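Local coordinates for nucleoporin NUP82 (Chaetomium thermophilum, PDB 5CWW), which serves as a component of the nuclear pore complex, probably both as a structural element and as a docking partner for transport factors, at residues 111-119 with 131-139. Residues are numbered along the deposited sequence; the frame is centred on the assembly and turned at random.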
# COMPACT_ATOMS: atom_id res chain seq x y z
N THR B 111 -18.15 18.63 6.71
CA THR B 111 -17.86 17.26 7.12
C THR B 111 -17.71 17.18 8.63
O THR B 111 -17.52 18.21 9.30
CB THR B 111 -16.57 16.74 6.46
OG1 THR B 111 -15.43 17.32 7.11
CG2 THR B 111 -16.53 17.09 4.98
N PRO B 112 -17.80 15.97 9.19
CA PRO B 112 -17.65 15.78 10.64
C PRO B 112 -16.21 15.51 11.08
O PRO B 112 -16.00 15.14 12.23
CB PRO B 112 -18.53 14.56 10.91
CG PRO B 112 -18.40 13.75 9.67
CD PRO B 112 -18.26 14.73 8.53
N VAL B 113 -15.23 15.69 10.18
CA VAL B 113 -13.84 15.42 10.53
C VAL B 113 -13.36 16.36 11.63
O VAL B 113 -13.90 17.46 11.80
CB VAL B 113 -12.91 15.54 9.31
CG1 VAL B 113 -13.30 14.52 8.24
CG2 VAL B 113 -12.90 16.97 8.76
N ALA B 114 -12.35 15.93 12.38
CA ALA B 114 -11.81 16.71 13.49
C ALA B 114 -10.42 17.26 13.15
O ALA B 114 -9.80 17.93 13.98
CB ALA B 114 -11.75 15.87 14.75
N ASP B 115 -9.95 16.98 11.94
CA ASP B 115 -8.65 17.48 11.50
C ASP B 115 -8.67 17.69 9.99
O ASP B 115 -9.57 17.20 9.30
CB ASP B 115 -7.54 16.51 11.89
CG ASP B 115 -6.18 17.18 12.02
OD1 ASP B 115 -5.99 18.27 11.44
OD2 ASP B 115 -5.30 16.62 12.70
N ASP B 116 -7.67 18.40 9.48
CA ASP B 116 -7.59 18.71 8.05
C ASP B 116 -7.62 17.44 7.21
O ASP B 116 -6.92 16.47 7.49
CB ASP B 116 -6.31 19.50 7.75
CG ASP B 116 -6.31 20.87 8.39
OD1 ASP B 116 -7.38 21.50 8.47
OD2 ASP B 116 -5.22 21.33 8.80
N ILE B 117 -8.44 17.46 6.16
CA ILE B 117 -8.53 16.33 5.24
C ILE B 117 -7.21 16.17 4.50
O ILE B 117 -6.60 17.15 4.06
CB ILE B 117 -9.68 16.52 4.24
CG1 ILE B 117 -11.02 16.58 4.98
CG2 ILE B 117 -9.69 15.38 3.21
CD1 ILE B 117 -12.19 16.98 4.12
N ARG B 118 -6.77 14.92 4.34
CA ARG B 118 -5.51 14.61 3.69
C ARG B 118 -5.73 13.95 2.34
O ARG B 118 -4.99 14.22 1.39
CB ARG B 118 -4.66 13.70 4.58
CG ARG B 118 -4.18 14.35 5.87
CD ARG B 118 -3.05 15.33 5.61
NE ARG B 118 -2.58 15.96 6.84
CZ ARG B 118 -1.72 15.41 7.69
NH1 ARG B 118 -1.23 14.20 7.46
NH2 ARG B 118 -1.35 16.07 8.78
N GLN B 119 -6.74 13.10 2.26
CA GLN B 119 -7.00 12.34 1.04
C GLN B 119 -8.48 12.18 0.74
O GLN B 119 -9.30 11.98 1.64
CB GLN B 119 -6.37 10.94 1.14
CG GLN B 119 -4.90 10.93 1.52
CD GLN B 119 -4.27 9.56 1.31
OE1 GLN B 119 -4.39 8.97 0.24
NE2 GLN B 119 -3.60 9.05 2.34
N VAL B 131 -12.97 9.66 2.77
CA VAL B 131 -12.44 10.92 3.27
C VAL B 131 -11.48 10.67 4.43
O VAL B 131 -11.90 10.26 5.51
CB VAL B 131 -13.56 11.87 3.73
CG1 VAL B 131 -12.99 13.21 4.18
CG2 VAL B 131 -14.57 12.08 2.61
N LEU B 132 -10.20 10.93 4.19
CA LEU B 132 -9.15 10.61 5.15
C LEU B 132 -8.51 11.83 5.79
O LEU B 132 -8.15 12.79 5.10
CB LEU B 132 -8.05 9.78 4.48
CG LEU B 132 -8.30 8.29 4.26
CD1 LEU B 132 -9.43 8.05 3.27
CD2 LEU B 132 -7.02 7.62 3.80
N THR B 133 -8.40 11.80 7.11
CA THR B 133 -7.50 12.67 7.83
C THR B 133 -6.21 11.88 8.01
O THR B 133 -6.00 10.88 7.32
CB THR B 133 -8.07 13.11 9.19
OG1 THR B 133 -8.27 11.96 10.02
CG2 THR B 133 -9.39 13.84 9.01
N SER B 134 -5.35 12.30 8.93
CA SER B 134 -4.14 11.55 9.21
C SER B 134 -4.45 10.17 9.81
O SER B 134 -3.75 9.20 9.53
CB SER B 134 -3.22 12.33 10.15
OG SER B 134 -3.91 12.71 11.33
N HIS B 135 -5.52 10.10 10.60
CA HIS B 135 -5.85 8.88 11.34
C HIS B 135 -7.27 8.37 11.11
O HIS B 135 -7.54 7.18 11.29
CB HIS B 135 -5.65 9.11 12.84
CG HIS B 135 -4.21 9.19 13.25
ND1 HIS B 135 -3.41 10.26 12.96
CD2 HIS B 135 -3.44 8.31 13.94
CE1 HIS B 135 -2.20 10.05 13.45
NE2 HIS B 135 -2.19 8.88 14.05
N THR B 136 -8.19 9.25 10.72
CA THR B 136 -9.60 8.90 10.63
C THR B 136 -10.05 8.68 9.19
O THR B 136 -9.43 9.17 8.25
CB THR B 136 -10.50 9.98 11.26
OG1 THR B 136 -10.41 11.20 10.50
CG2 THR B 136 -10.07 10.26 12.70
N VAL B 137 -11.14 7.93 9.04
CA VAL B 137 -11.71 7.64 7.73
C VAL B 137 -13.23 7.78 7.77
O VAL B 137 -13.90 7.12 8.57
CB VAL B 137 -11.36 6.22 7.25
CG1 VAL B 137 -11.91 5.97 5.84
CG2 VAL B 137 -9.85 6.00 7.27
N HIS B 138 -13.76 8.66 6.92
CA HIS B 138 -15.20 8.79 6.75
C HIS B 138 -15.60 8.42 5.32
O HIS B 138 -14.85 8.67 4.38
CB HIS B 138 -15.66 10.22 7.05
CG HIS B 138 -15.57 10.58 8.50
ND1 HIS B 138 -14.39 10.93 9.11
CD2 HIS B 138 -16.53 10.65 9.46
CE1 HIS B 138 -14.62 11.20 10.39
NE2 HIS B 138 -15.91 11.04 10.62
N ILE B 139 -16.78 7.83 5.18
CA ILE B 139 -17.34 7.51 3.87
C ILE B 139 -18.51 8.44 3.58
O ILE B 139 -19.51 8.42 4.29
CB ILE B 139 -17.81 6.05 3.78
CG1 ILE B 139 -16.69 5.09 4.20
CG2 ILE B 139 -18.31 5.74 2.37
CD1 ILE B 139 -15.44 5.20 3.37
O HOH W 1 -5.06 15.44 9.61
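Leu132 and Gln119 pair where a loop becomes the first of four antiparallel strands in one blade of the N-terminal beta-propeller of NUP82, and they illustrate how a classic beta bulge starts such a strand. Leu132 O takes two backbone donors at once: Arg118 N at 2.6 Å, in the carbonyl plane, and Gln119 N at 3.2 Å, tilted 27° from it. Leu132 N returns a nearly straight bond to Gln119 O (2.9 Å). Beside these bonds the two side chains cross, Leu132 CB against Gln119 CB at 3.9 Å; with the amide chain extended beyond CG, Gln119 NE2 passes Leu132 CD2 and is itself bound by the carbonyl of Val176 in the next blade.

One residue on, Thr133 divides its two branches between neighbours. Its methyl, anti to the carbonyl carbon, is packed against the incoming loop, with Thr133 CG2 3.4 Å from Asp115 O and close to Val113 CB. The chi1 of 62° turns the hydroxyl instead toward its own hairpin, where Thr133 OG1 accepts from Thr136 N at 2.8 Å in an ST motif. A serine here would probably keep that turn but lose the methyl, opening a gap beside Val113 and the Asp115 carbonyl.

Apolar contacts continue along the loop: Ile117 CD1 lies against Val131 CG1, while Pro112 and Val113 meet the His138 imidazole. Within the bulge, Arg118 bends at chi2 and brings its guanidinium over Ser134, whose CB sits across one face of it. A water joins the segments, donating to Asp116 O at 3.0 Å and accepting from Ser134 N.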